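Local coordinates for fructose transport system repressor FruR (Pseudomonas putida, PDB 3O74), which probably binds DNA as a transcriptional repressor and activator of the LacI family, with fructose 1-phosphate as its preferred effector, at residues K22-G27 with Q236-A241; P15-I20 with A87-L92; R154-E159 with M170-D175. One frame throughout, in Å; residues are numbered along the deposited sequence.

Interaction 1 of 3, residues K22-G27 with Q236-A241; sequences KQLEQG and QIAATA
Leu-24 and Gln-23 of helix 15-30 meet Ala-238 of helix 234-250, and Ala-238 CB is the methyl the first helix packs on. The short segments cross at -44°, with their axes 8.6 Å apart at closest approach. The tight part lies around Ala-238, whose CA comes nearest to that of Leu-24. Ala-238 CB points at the first helix and sits 3.5 Å from Gln-23 CB. Ala-238 CB also lies 3.8 Å from Leu-24 N, so the methyl rests close on the main chain.

Leu-24 reaches across with one branch. Its CG is anti to the carbonyl carbon (chi1 -83°), and Leu-24 CD2 is carried alongside the second helix to 3.4 Å from Ala-238 O. Leu-24 CD2 also lies 4.4 Å from Ala-241 CB, about one turn further on. The inner side continues into the sheet, where Leu-24 and Ala-241 both touch Ile-88 of strand 85-88.

The outer side is looser. Of the Gln-23 side chain, only CB touches the second helix. The chain bends at chi2 (-71°), and the amide turns off beyond it. Lys-22 and Gln-26, on the outer face of helix 15-30, are partly exposed. There Lys-22 makes a salt bridge to Asp-11 of the second subunit.

No hydrogen bond joins the two segments. Cohesion across them is therefore apolar and rests mainly on the close fit of the Ala-238 methyl against Gln-23 CB and the Leu-24 side chain and backbone.

Interaction 2 of 3, residues P15-I20 with A87-L92; sequences PSYARI and AIDRRL. With GOL (glycerol), chain D.
Tyr-17, Asp-89 and Arg-90 converge on one glycerol hydroxyl, while Ile-20 and Ile-88 pack together apart from the ligand. The glycerol is probably from the crystallisation liquor.

The polar interactions centre on glycerol O1. Tyr-17 OH donates to glycerol O1 at 2.9 Å, and glycerol O1 in turn donates to Asp-89 OD1, also at 2.9 Å. Arg-90 NE gives a third bond to glycerol O1 at 3.0 Å, nearly straight at 170° and in the plane of the guanidinium edge. Arg-90 NH2 adds a weak bond to glycerol O2 at 3.4 Å. The arginine chain is extended from CG to NE, which carries its flat edge to the ligand. Arg-90 NH1 is turned to other partners, a salt bridge to Asp-42 and a hydrogen bond to Ser-66 O, and these fix the guanidinium. Ser-188 OG also bonds the glycerol, and Asp-89 OD2 has a weak hydrogen bond to Gln-232.

Van der Waals contact accompanies this network. The Tyr-17 and Asp-89 side chains cross at about a right angle, with ring and carboxylate planes 50° apart. Asp-89 CB lies 3.9 Å from Tyr-17 CE1. The aspartate places CG anti to its own N (chi1 -171°), which turns OD1 to glycerol O1.

The apolar part is Ile-20 CG2 against Ile-88 CG2 at 4.2 Å. It joins the N-terminal part of helix 15-30 to strand 85-88. Both residues also touch helix 234-250.

Sugar-binding domains of the LacI family hold their effector in the cleft between two lobes. A hydroxyl gripped by phenol, carboxylate and guanidinium is consistent with a site suited to polyols or sugars.

Interaction 3 of 3, residues R154-E159 with M170-D175; sequences RRYQGE and MQQLID
Strand 154-158 and helix 170-175 run nearly antiparallel, at 153° between their directions, with axes 9.5 Å apart and Tyr-156 nearest to Leu-173 by CA. Tyr-156 carries most of the contact. Its ring projects from the strand toward the helix.

Leu-173 CA lies over one face of this ring, 4.1 Å from Tyr-156 CZ, while Leu-173 CD1 meets the CE2 side of the ring, 3.3 Å from Tyr-156 CE2. The leucine places CG anti to its own N (chi1 177°), bringing the CD1 branch back toward the strand. Leu-173 CD1 also touches Arg-154 CB at 3.9 Å, so one methyl fits between two strand residues that point to the same side.

This is a strand followed by the helix that covers it, in the Rossmann-like alpha/beta lobe of a periplasmic-binding-protein fold. Strand 152-158 is the outermost strand at this end of the sheet within the chain. Its backbone pairs with strand 122-128, and Leu-173 also reaches Ala-124 there.

Gln-172 approaches the ring differently. Its chain is extended beyond CG and passes along the ring's edge. Gln-172 OE1 lies in the ring plane, 3.1 Å from Tyr-156 CE1, and the amide plane stands almost perpendicular to the ring. The carbonyl oxygen thus faces the slightly positive ring hydrogens, although no hydrogen bond crosses between the segments. The phenol end is held by Asp-176, whose OD2 is hydrogen-bonded to Tyr-156 OH.

Interactions 1 and 2 belong to one lobe, and interaction 3 to the other. The centres of interactions 1 and 2 are about 10 Å apart. They share helix 15-30 and touch: Leu-24 CD1 lies 3.6 Å from Ile-88 CD1. Their segments alternate along the chain, and helix 234-250, late in the sequence, packs beside helix 15-30. Interaction 3 follows interaction 2, its centre about 25 Å from that of interaction 2 and about 35 Å from that of interaction 1. Interactions 2 and 3 reach the same mixed sheet. Interactions 1 and 2 also reach the second subunit; interaction 3 does not. The polar site of interaction 2 is consistent with the effector cleft between the lobes.

Interaction 1 of 3, residues K22-G27 with Q236-A241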
ATOM      1  N   LYS B  22       7.590   2.027   5.822  1.00 30.00           N
ATOM      2  CA  LYS B  22       8.545   0.931   5.701  1.00 34.82           C
ATOM      3  C   LYS B  22       9.976   1.433   5.851  1.00 32.09           C
ATOM      4  O   LYS B  22      10.796   0.808   6.524  1.00 33.23           O
ATOM      5  CB  LYS B  22       8.379   0.234   4.353  1.00 35.61           C
ATOM      6  CG  LYS B  22       9.206  -1.028   4.180  1.00 37.29           C
ATOM      7  CD  LYS B  22       8.955  -1.618   2.801  1.00 44.94           C
ATOM      8  CE  LYS B  22       9.394  -3.068   2.702  1.00 48.56           C
ATOM      9  NZ  LYS B  22       8.946  -3.657   1.406  1.00 50.45           N
ATOM     10  N   GLN B  23      10.273   2.566   5.223  1.00 29.99           N
ATOM     11  CA  GLN B  23      11.605   3.169   5.318  1.00 29.44           C
ATOM     12  C   GLN B  23      11.903   3.645   6.736  1.00 27.63           C
ATOM     13  O   GLN B  23      13.041   3.565   7.203  1.00 32.29           O
ATOM     14  CB  GLN B  23      11.735   4.340   4.343  1.00 35.40           C
ATOM     15  CG  GLN B  23      11.671   3.950   2.883  1.00 45.78           C
ATOM     16  CD  GLN B  23      12.903   3.202   2.427  1.00 53.82           C
ATOM     17  OE1 GLN B  23      12.804   2.194   1.729  1.00 59.71           O
ATOM     18  NE2 GLN B  23      14.074   3.689   2.823  1.00 55.60           N
ATOM     19  N   LEU B  24      10.883   4.158   7.414  1.00 26.73           N
ATOM     20  CA  LEU B  24      11.034   4.557   8.807  1.00 29.08           C
ATOM     21  C   LEU B  24      11.337   3.345   9.674  1.00 29.32           C
ATOM     22  O   LEU B  24      12.249   3.377  10.497  1.00 33.92           O
ATOM     23  CB  LEU B  24       9.769   5.244   9.321  1.00 30.55           C
ATOM     24  CG  LEU B  24       9.588   6.731   9.029  1.00 31.78           C
ATOM     25  CD1 LEU B  24       8.257   7.211   9.590  1.00 31.60           C
ATOM     26  CD2 LEU B  24      10.741   7.550   9.604  1.00 25.11           C
ATOM     27  N   GLU B  25      10.572   2.275   9.486  1.00 31.65           N
ATOM     28  CA  GLU B  25      10.722   1.090  10.328  1.00 34.20           C
ATOM     29  C   GLU B  25      12.117   0.480  10.190  1.00 30.76           C
ATOM     30  O   GLU B  25      12.711   0.041  11.176  1.00 30.39           O
ATOM     31  CB  GLU B  25       9.634   0.051  10.025  1.00 39.66           C
ATOM     32  CG  GLU B  25       9.475  -0.997  11.122  1.00 49.97           C
ATOM     33  CD  GLU B  25       8.143  -1.731  11.062  1.00 59.88           C
ATOM     34  OE1 GLU B  25       7.521  -1.754   9.980  1.00 66.93           O
ATOM     35  OE2 GLU B  25       7.717  -2.285  12.101  1.00 54.16           O
ATOM     36  N   GLN B  26      12.633   0.469   8.965  1.00 30.37           N
ATOM     37  CA  GLN B  26      13.963  -0.059   8.687  1.00 35.16           C
ATOM     38  C   GLN B  26      15.046   0.760   9.378  1.00 39.47           C
ATOM     39  O   GLN B  26      15.902   0.218  10.082  1.00 41.51           O
ATOM     40  CB  GLN B  26      14.225  -0.062   7.182  1.00 41.87           C
ATOM     41  CG  GLN B  26      14.313  -1.442   6.561  1.00 52.99           C
ATOM     42  CD  GLN B  26      13.030  -1.848   5.866  1.00 57.88           C
ATOM     43  OE1 GLN B  26      12.987  -1.969   4.642  1.00 58.07           O
ATOM     44  NE2 GLN B  26      11.974  -2.056   6.646  1.00 59.10           N
ATOM     45  N   GLY B  27      15.009   2.071   9.165  1.00 39.71           N
ATOM     46  CA  GLY B  27      15.973   2.968   9.771  1.00 40.01           C
ATOM     47  C   GLY B  27      15.897   2.934  11.283  1.00 34.70           C
ATOM     48  O   GLY B  27      16.920   2.953  11.960  1.00 37.70           O
ATOM     49  N   GLN B 236      14.348   9.625   1.371  1.00 29.96           N
ATOM     50  CA  GLN B 236      14.920  10.831   1.966  1.00 30.00           C
ATOM     51  C   GLN B 236      13.977  11.450   3.000  1.00 25.51           C
ATOM     52  O   GLN B 236      14.418  11.942   4.039  1.00 28.40           O
ATOM     53  CB  GLN B 236      15.290  11.847   0.878  1.00 33.51           C
ATOM     54  CG  GLN B 236      16.031  13.072   1.396  1.00 44.56           C
ATOM     55  CD  GLN B 236      16.513  13.987   0.282  1.00 53.14           C
ATOM     56  OE1 GLN B 236      16.767  15.173   0.503  1.00 58.19           O
ATOM     57  NE2 GLN B 236      16.644  13.440  -0.921  1.00 52.57           N
ATOM     58  N   ILE B 237      12.678  11.420   2.717  1.00 25.44           N
ATOM     59  CA  ILE B 237      11.680  11.888   3.674  1.00 24.66           C
ATOM     60  C   ILE B 237      11.841  11.153   5.003  1.00 24.38           C
ATOM     61  O   ILE B 237      11.945  11.768   6.064  1.00 25.03           O
ATOM     62  CB  ILE B 237      10.239  11.640   3.154  1.00 21.86           C
ATOM     63  CG1 ILE B 237       9.972  12.430   1.872  1.00 27.37           C
ATOM     64  CG2 ILE B 237       9.211  11.982   4.233  1.00 21.30           C
ATOM     65  CD1 ILE B 237      10.018  13.915   2.061  1.00 29.90           C
ATOM     66  N   ALA B 238      11.857   9.825   4.935  1.00 25.16           N
ATOM     67  CA  ALA B 238      11.948   8.995   6.132  1.00 21.13           C
ATOM     68  C   ALA B 238      13.263   9.192   6.873  1.00 23.40           C
ATOM     69  O   ALA B 238      13.288   9.282   8.104  1.00 27.55           O
ATOM     70  CB  ALA B 238      11.758   7.525   5.767  1.00 25.23           C
ATOM     71  N   ALA B 239      14.358   9.261   6.122  1.00 25.05           N
ATOM     72  CA  ALA B 239      15.679   9.415   6.714  1.00 26.69           C
ATOM     73  C   ALA B 239      15.801  10.740   7.459  1.00 28.42           C
ATOM     74  O   ALA B 239      16.383  10.803   8.538  1.00 29.08           O
ATOM     75  CB  ALA B 239      16.758   9.302   5.646  1.00 30.45           C
ATOM     76  N   THR B 240      15.243  11.797   6.878  1.00 26.59           N
ATOM     77  CA  THR B 240      15.256  13.110   7.502  1.00 26.14           C
ATOM     78  C   THR B 240      14.408  13.114   8.767  1.00 26.30           C
ATOM     79  O   THR B 240      14.847  13.580   9.817  1.00 26.31           O
ATOM     80  CB  THR B 240      14.721  14.190   6.535  1.00 29.66           C
ATOM     81  OG1 THR B 240      15.548  14.233   5.366  1.00 32.84           O
ATOM     82  CG2 THR B 240      14.726  15.554   7.196  1.00 30.31           C
ATOM     83  N   ALA B 241      13.191  12.588   8.660  1.00 20.63           N
ATOM     84  CA  ALA B 241      12.267  12.550   9.792  1.00 18.82           C
ATOM     85  C   ALA B 241      12.847  11.755  10.956  1.00 22.53           C
ATOM     86  O   ALA B 241      12.765  12.173  12.113  1.00 25.51           O
ATOM     87  CB  ALA B 241      10.923  11.959   9.357  1.00 18.19           C
TER

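Interaction 2 of 3, residues P15-I20 with A87-L92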
ATOM      1  N   PRO B  15       0.143   4.082  -1.151  1.00 36.78           N
ATOM      2  CA  PRO B  15       1.461   3.455  -1.312  1.00 35.68           C
ATOM      3  C   PRO B  15       2.615   4.333  -0.835  1.00 31.77           C
ATOM      4  O   PRO B  15       3.654   3.807  -0.438  1.00 32.29           O
ATOM      5  CB  PRO B  15       1.561   3.236  -2.825  1.00 39.71           C
ATOM      6  CG  PRO B  15       0.156   3.204  -3.300  1.00 43.12           C
ATOM      7  CD  PRO B  15      -0.578   4.178  -2.431  1.00 41.46           C
ATOM      8  N   SER B  16       2.438   5.650  -0.879  1.00 31.12           N
ATOM      9  CA  SER B  16       3.480   6.564  -0.425  1.00 29.43           C
ATOM     10  C   SER B  16       3.648   6.511   1.090  1.00 29.88           C
ATOM     11  O   SER B  16       4.768   6.495   1.599  1.00 32.28           O
ATOM     12  CB  SER B  16       3.180   7.992  -0.879  1.00 35.49           C
ATOM     13  OG  SER B  16       3.220   8.088  -2.289  1.00 39.32           O
ATOM     14  N   TYR B  17       2.534   6.481   1.812  1.00 23.80           N
ATOM     15  CA  TYR B  17       2.607   6.352   3.259  1.00 25.41           C
ATOM     16  C   TYR B  17       3.186   4.996   3.665  1.00 25.40           C
ATOM     17  O   TYR B  17       3.970   4.912   4.606  1.00 25.63           O
ATOM     18  CB  TYR B  17       1.243   6.603   3.904  1.00 27.27           C
ATOM     19  CG  TYR B  17       0.837   8.060   3.878  1.00 32.32           C
ATOM     20  CD1 TYR B  17       1.638   9.032   4.466  1.00 30.06           C
ATOM     21  CD2 TYR B  17      -0.345   8.465   3.271  1.00 34.36           C
ATOM     22  CE1 TYR B  17       1.272  10.372   4.447  1.00 33.35           C
ATOM     23  CE2 TYR B  17      -0.716   9.803   3.248  1.00 37.15           C
ATOM     24  CZ  TYR B  17       0.096  10.749   3.836  1.00 36.39           C
ATOM     25  OH  TYR B  17      -0.268  12.078   3.818  1.00 36.63           O
ATOM     26  N   ALA B  18       2.810   3.943   2.942  1.00 29.51           N
ATOM     27  CA  ALA B  18       3.342   2.606   3.208  1.00 28.36           C
ATOM     28  C   ALA B  18       4.854   2.560   2.992  1.00 25.56           C
ATOM     29  O   ALA B  18       5.594   1.997   3.802  1.00 27.85           O
ATOM     30  CB  ALA B  18       2.642   1.569   2.332  1.00 24.65           C
ATOM     31  N   ARG B  19       5.306   3.159   1.897  1.00 23.16           N
ATOM     32  CA  ARG B  19       6.725   3.212   1.587  1.00 28.07           C
ATOM     33  C   ARG B  19       7.493   3.981   2.659  1.00 26.92           C
ATOM     34  O   ARG B  19       8.531   3.527   3.148  1.00 26.48           O
ATOM     35  CB  ARG B  19       6.948   3.852   0.219  1.00 39.00           C
ATOM     36  CG  ARG B  19       8.406   4.141  -0.080  1.00 53.06           C
ATOM     37  CD  ARG B  19       9.134   2.921  -0.605  1.00 63.50           C
ATOM     38  NE  ARG B  19       8.683   2.568  -1.946  1.00 72.35           N
ATOM     39  CZ  ARG B  19       9.496   2.350  -2.974  1.00 77.28           C
ATOM     40  NH1 ARG B  19      10.810   2.442  -2.813  1.00 76.35           N
ATOM     41  NH2 ARG B  19       8.995   2.035  -4.161  1.00 79.64           N
ATOM     42  N   ILE B  20       6.974   5.143   3.037  1.00 25.51           N
ATOM     43  CA  ILE B  20       7.594   5.931   4.090  1.00 26.23           C
ATOM     44  C   ILE B  20       7.601   5.157   5.408  1.00 25.56           C
ATOM     45  O   ILE B  20       8.621   5.088   6.090  1.00 26.53           O
ATOM     46  CB  ILE B  20       6.882   7.287   4.274  1.00 24.78           C
ATOM     47  CG1 ILE B  20       7.128   8.184   3.055  1.00 27.84           C
ATOM     48  CG2 ILE B  20       7.362   7.970   5.544  1.00 22.03           C
ATOM     49  CD1 ILE B  20       6.303   9.465   3.053  1.00 29.26           C
ATOM     50  N   ALA B  87       6.154  15.941  12.184  1.00 20.78           N
ATOM     51  CA  ALA B  87       5.171  15.877  11.106  1.00 17.96           C
ATOM     52  C   ALA B  87       5.792  15.279   9.853  1.00 18.86           C
ATOM     53  O   ALA B  87       6.962  15.512   9.558  1.00 19.26           O
ATOM     54  CB  ALA B  87       4.590  17.264  10.813  1.00 17.21           C
ATOM     55  N   ILE B  88       5.001  14.510   9.115  1.00 19.73           N
ATOM     56  CA  ILE B  88       5.459  13.925   7.864  1.00 18.19           C
ATOM     57  C   ILE B  88       4.436  14.175   6.761  1.00 20.19           C
ATOM     58  O   ILE B  88       3.243  13.921   6.941  1.00 22.70           O
ATOM     59  CB  ILE B  88       5.693  12.401   8.005  1.00 23.71           C
ATOM     60  CG1 ILE B  88       6.893  12.125   8.910  1.00 20.81           C
ATOM     61  CG2 ILE B  88       5.908  11.762   6.643  1.00 25.56           C
ATOM     62  CD1 ILE B  88       7.282  10.649   8.984  1.00 21.71           C
ATOM     63  N   ASP B  89       4.915  14.679   5.626  1.00 19.26           N
ATOM     64  CA  ASP B  89       4.074  14.935   4.453  1.00 23.07           C
ATOM     65  C   ASP B  89       3.113  16.107   4.646  1.00 22.27           C
ATOM     66  O   ASP B  89       3.059  17.014   3.821  1.00 32.03           O
ATOM     67  CB  ASP B  89       3.306  13.671   4.046  1.00 31.34           C
ATOM     68  CG  ASP B  89       2.591  13.823   2.714  1.00 51.13           C
ATOM     69  OD1 ASP B  89       1.670  14.661   2.621  1.00 61.46           O
ATOM     70  OD2 ASP B  89       2.946  13.101   1.759  1.00 55.49           O
ATOM     71  N   ARG B  90       2.353  16.087   5.733  1.00 23.10           N
ATOM     72  CA  ARG B  90       1.476  17.202   6.053  1.00 23.92           C
ATOM     73  C   ARG B  90       2.053  18.006   7.214  1.00 24.37           C
ATOM     74  O   ARG B  90       2.158  17.511   8.328  1.00 19.53           O
ATOM     75  CB  ARG B  90       0.081  16.695   6.395  1.00 22.28           C
ATOM     76  CG  ARG B  90      -0.558  15.861   5.303  1.00 22.13           C
ATOM     77  CD  ARG B  90      -1.924  15.416   5.742  1.00 27.41           C
ATOM     78  NE  ARG B  90      -2.579  14.561   4.764  1.00 23.73           N
ATOM     79  CZ  ARG B  90      -3.774  14.021   4.958  1.00 23.00           C
ATOM     80  NH1 ARG B  90      -4.418  14.259   6.090  1.00 22.23           N
ATOM     81  NH2 ARG B  90      -4.324  13.246   4.030  1.00 23.44           N
ATOM     82  N   ARG B  91       2.419  19.252   6.939  1.00 25.66           N
ATOM     83  CA  ARG B  91       3.121  20.079   7.911  1.00 19.70           C
ATOM     84  C   ARG B  91       2.276  20.382   9.142  1.00 15.42           C
ATOM     85  O   ARG B  91       1.056  20.514   9.059  1.00 23.52           O
ATOM     86  CB  ARG B  91       3.557  21.400   7.267  1.00 22.06           C
ATOM     87  CG  ARG B  91       2.401  22.353   6.984  1.00 27.25           C
ATOM     88  CD  ARG B  91       2.904  23.769   6.762  1.00 28.72           C
ATOM     89  NE  ARG B  91       3.761  23.866   5.585  1.00 29.75           N
ATOM     90  CZ  ARG B  91       4.616  24.858   5.362  1.00 32.66           C
ATOM     91  NH1 ARG B  91       4.739  25.842   6.244  1.00 31.86           N
ATOM     92  NH2 ARG B  91       5.353  24.862   4.261  1.00 31.10           N
ATOM     93  N   LEU B  92       2.931  20.480  10.291  1.00 17.55           N
ATOM     94  CA  LEU B  92       2.306  21.096  11.451  1.00 19.64           C
ATOM     95  C   LEU B  92       2.855  22.523  11.592  1.00 25.15           C
ATOM     96  O   LEU B  92       3.728  22.933  10.830  1.00 24.02           O
ATOM     97  CB  LEU B  92       2.552  20.268  12.712  1.00 22.50           C
ATOM     98  CG  LEU B  92       1.842  18.906  12.779  1.00 22.39           C
ATOM     99  CD1 LEU B  92       2.320  18.075  13.965  1.00 24.19           C
ATOM    100  CD2 LEU B  92       0.330  19.082  12.828  1.00 21.24           C
TER
HETATM  101  C1  GOL D 332      -1.619  14.469   0.837  1.00 36.71           C
HETATM  102  O1  GOL D 332      -1.176  14.325   2.164  1.00 32.37           O
HETATM  103  C2  GOL D 332      -2.363  13.211   0.401  1.00 38.52           C
HETATM  104  O2  GOL D 332      -2.385  12.267   1.454  1.00 33.04           O
HETATM  105  C3  GOL D 332      -1.684  12.622  -0.830  1.00 39.24           C
HETATM  106  O3  GOL D 332      -2.455  11.551  -1.317  1.00 42.27           O

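Interaction 3 of 3, residues R154-E159 with M170-D175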
ATOM      1  N   ARG B 154     -10.768  25.211 -14.485  1.00 32.97           N
ATOM      2  CA  ARG B 154     -11.706  24.726 -13.486  1.00 34.48           C
ATOM      3  C   ARG B 154     -10.942  24.094 -12.337  1.00 30.57           C
ATOM      4  O   ARG B 154      -9.926  23.431 -12.547  1.00 31.16           O
ATOM      5  CB  ARG B 154     -12.663  23.703 -14.096  1.00 36.42           C
ATOM      6  CG  ARG B 154     -13.564  24.251 -15.188  1.00 40.90           C
ATOM      7  CD  ARG B 154     -14.651  25.154 -14.629  1.00 45.62           C
ATOM      8  NE  ARG B 154     -15.625  25.509 -15.657  1.00 49.49           N
ATOM      9  CZ  ARG B 154     -15.437  26.458 -16.568  1.00 53.28           C
ATOM     10  NH1 ARG B 154     -14.306  27.153 -16.581  1.00 53.91           N
ATOM     11  NH2 ARG B 154     -16.377  26.711 -17.469  1.00 50.29           N
ATOM     12  N   ARG B 155     -11.428  24.311 -11.122  1.00 29.98           N
ATOM     13  CA  ARG B 155     -10.834  23.695  -9.946  1.00 35.93           C
ATOM     14  C   ARG B 155     -11.912  22.965  -9.166  1.00 37.14           C
ATOM     15  O   ARG B 155     -12.925  23.557  -8.784  1.00 37.10           O
ATOM     16  CB  ARG B 155     -10.163  24.749  -9.064  1.00 41.52           C
ATOM     17  CG  ARG B 155      -9.041  25.502  -9.752  1.00 45.04           C
ATOM     18  CD  ARG B 155      -8.695  26.771  -8.998  1.00 46.97           C
ATOM     19  NE  ARG B 155      -7.721  27.589  -9.714  1.00 45.73           N
ATOM     20  CZ  ARG B 155      -8.036  28.498 -10.631  1.00 47.50           C
ATOM     21  NH1 ARG B 155      -9.305  28.710 -10.956  1.00 41.13           N
ATOM     22  NH2 ARG B 155      -7.079  29.196 -11.228  1.00 46.78           N
ATOM     23  N   TYR B 156     -11.694  21.675  -8.942  1.00 27.44           N
ATOM     24  CA  TYR B 156     -12.635  20.857  -8.194  1.00 28.69           C
ATOM     25  C   TYR B 156     -11.908  20.178  -7.054  1.00 29.90           C
ATOM     26  O   TYR B 156     -11.003  19.376  -7.277  1.00 33.31           O
ATOM     27  CB  TYR B 156     -13.272  19.802  -9.101  1.00 29.03           C
ATOM     28  CG  TYR B 156     -14.287  20.372 -10.057  1.00 37.97           C
ATOM     29  CD1 TYR B 156     -15.638  20.382  -9.738  1.00 43.42           C
ATOM     30  CD2 TYR B 156     -13.895  20.919 -11.269  1.00 42.91           C
ATOM     31  CE1 TYR B 156     -16.573  20.912 -10.608  1.00 49.34           C
ATOM     32  CE2 TYR B 156     -14.822  21.451 -12.144  1.00 46.66           C
ATOM     33  CZ  TYR B 156     -16.157  21.445 -11.809  1.00 52.62           C
ATOM     34  OH  TYR B 156     -17.081  21.976 -12.679  1.00 64.80           O
ATOM     35  N   GLN B 157     -12.308  20.498  -5.830  1.00 28.22           N
ATOM     36  CA  GLN B 157     -11.645  19.949  -4.657  1.00 31.53           C
ATOM     37  C   GLN B 157     -12.659  19.270  -3.749  1.00 34.81           C
ATOM     38  O   GLN B 157     -13.483  19.923  -3.112  1.00 39.56           O
ATOM     39  CB  GLN B 157     -10.867  21.041  -3.925  1.00 32.25           C
ATOM     40  CG  GLN B 157      -9.691  21.568  -4.732  1.00 35.13           C
ATOM     41  CD  GLN B 157      -8.983  22.721  -4.059  1.00 40.28           C
ATOM     42  OE1 GLN B 157      -9.380  23.878  -4.204  1.00 42.61           O
ATOM     43  NE2 GLN B 157      -7.924  22.414  -3.320  1.00 40.81           N
ATOM     44  N   GLY B 158     -12.589  17.944  -3.715  1.00 25.88           N
ATOM     45  CA  GLY B 158     -13.559  17.132  -3.008  1.00 30.10           C
ATOM     46  C   GLY B 158     -13.322  16.973  -1.520  1.00 30.87           C
ATOM     47  O   GLY B 158     -12.522  17.690  -0.913  1.00 28.80           O
ATOM     48  N   GLU B 159     -14.024  16.006  -0.941  1.00 27.40           N
ATOM     49  CA  GLU B 159     -14.083  15.830   0.505  1.00 35.00           C
ATOM     50  C   GLU B 159     -13.078  14.809   1.041  1.00 36.25           C
ATOM     51  O   GLU B 159     -12.866  14.725   2.251  1.00 38.56           O
ATOM     52  CB  GLU B 159     -15.502  15.425   0.922  1.00 43.32           C
ATOM     53  CG  GLU B 159     -15.920  14.031   0.465  1.00 55.66           C
ATOM     54  CD  GLU B 159     -16.095  13.917  -1.041  1.00 66.01           C
ATOM     55  OE1 GLU B 159     -16.371  14.941  -1.702  1.00 63.85           O
ATOM     56  OE2 GLU B 159     -15.962  12.790  -1.563  1.00 73.87           O
HETATM   57  N   MSE B 170     -14.505  13.984 -11.437  1.00 27.81           N
HETATM   58  CA  MSE B 170     -14.298  13.899 -12.878  1.00 28.53           C
HETATM   59  C   MSE B 170     -15.633  13.984 -13.607  1.00 30.72           C
HETATM   60  O   MSE B 170     -15.744  14.658 -14.629  1.00 30.28           O
HETATM   61  CB  MSE B 170     -13.573  12.607 -13.259  1.00 26.35           C
HETATM   62  CG  MSE B 170     -13.138  12.562 -14.722  1.00 29.59           C
HETATM   63 SE   MSE B 170     -11.934  14.037 -15.158  0.61 32.00          SE
HETATM   64  CE  MSE B 170     -11.629  13.650 -17.041  1.00 44.14           C
ATOM     65  N   GLN B 171     -16.642  13.295 -13.080  1.00 37.29           N
ATOM     66  CA  GLN B 171     -17.986  13.340 -13.655  1.00 41.83           C
ATOM     67  C   GLN B 171     -18.526  14.760 -13.636  1.00 42.75           C
ATOM     68  O   GLN B 171     -18.990  15.276 -14.652  1.00 44.16           O
ATOM     69  CB  GLN B 171     -18.941  12.430 -12.882  1.00 47.63           C
ATOM     70  CG  GLN B 171     -19.028  11.016 -13.407  1.00 53.72           C
ATOM     71  CD  GLN B 171     -19.628  10.941 -14.799  1.00 55.69           C
ATOM     72  OE1 GLN B 171     -20.249  11.891 -15.281  1.00 54.23           O
ATOM     73  NE2 GLN B 171     -19.444   9.802 -15.451  1.00 57.17           N
ATOM     74  N   GLN B 172     -18.461  15.384 -12.465  1.00 44.95           N
ATOM     75  CA  GLN B 172     -18.949  16.744 -12.279  1.00 45.27           C
ATOM     76  C   GLN B 172     -18.242  17.691 -13.242  1.00 41.31           C
ATOM     77  O   GLN B 172     -18.857  18.595 -13.801  1.00 44.68           O
ATOM     78  CB  GLN B 172     -18.728  17.177 -10.827  1.00 51.04           C
ATOM     79  CG  GLN B 172     -19.199  18.579 -10.483  1.00 64.92           C
ATOM     80  CD  GLN B 172     -18.968  18.918  -9.018  1.00 72.76           C
ATOM     81  OE1 GLN B 172     -18.794  20.083  -8.656  1.00 73.75           O
ATOM     82  NE2 GLN B 172     -18.959  17.896  -8.168  1.00 74.61           N
ATOM     83  N   LEU B 173     -16.948  17.467 -13.437  1.00 38.26           N
ATOM     84  CA  LEU B 173     -16.151  18.265 -14.362  1.00 36.22           C
ATOM     85  C   LEU B 173     -16.626  18.086 -15.799  1.00 39.98           C
ATOM     86  O   LEU B 173     -16.884  19.061 -16.510  1.00 41.77           O
ATOM     87  CB  LEU B 173     -14.676  17.876 -14.257  1.00 32.62           C
ATOM     88  CG  LEU B 173     -13.725  18.590 -15.219  1.00 36.75           C
ATOM     89  CD1 LEU B 173     -13.808  20.097 -15.021  1.00 40.30           C
ATOM     90  CD2 LEU B 173     -12.296  18.099 -15.035  1.00 39.19           C
ATOM     91  N   ILE B 174     -16.733  16.834 -16.226  1.00 35.30           N
ATOM     92  CA  ILE B 174     -17.193  16.521 -17.575  1.00 34.12           C
ATOM     93  C   ILE B 174     -18.589  17.080 -17.815  1.00 40.33           C
ATOM     94  O   ILE B 174     -18.858  17.675 -18.859  1.00 43.69           O
ATOM     95  CB  ILE B 174     -17.197  14.997 -17.816  1.00 31.55           C
ATOM     96  CG1 ILE B 174     -15.762  14.480 -17.909  1.00 33.48           C
ATOM     97  CG2 ILE B 174     -17.979  14.645 -19.084  1.00 37.60           C
ATOM     98  CD1 ILE B 174     -15.652  12.967 -17.856  1.00 35.14           C
ATOM     99  N   ASP B 175     -19.474  16.890 -16.842  1.00 45.42           N
ATOM    100  CA  ASP B 175     -20.836  17.403 -16.944  1.00 51.46           C
ATOM    101  C   ASP B 175     -20.850  18.927 -17.042  1.00 52.67           C
ATOM    102  O   ASP B 175     -21.746  19.502 -17.658  1.00 55.60           O
ATOM    103  CB  ASP B 175     -21.686  16.933 -15.756  1.00 54.92           C
ATOM    104  CG  ASP B 175     -21.945  15.432 -15.776  1.00 64.98           C
ATOM    105  OD1 ASP B 175     -21.475  14.753 -16.713  1.00 71.22           O
ATOM    106  OD2 ASP B 175     -22.621  14.930 -14.850  1.00 66.89           O
TER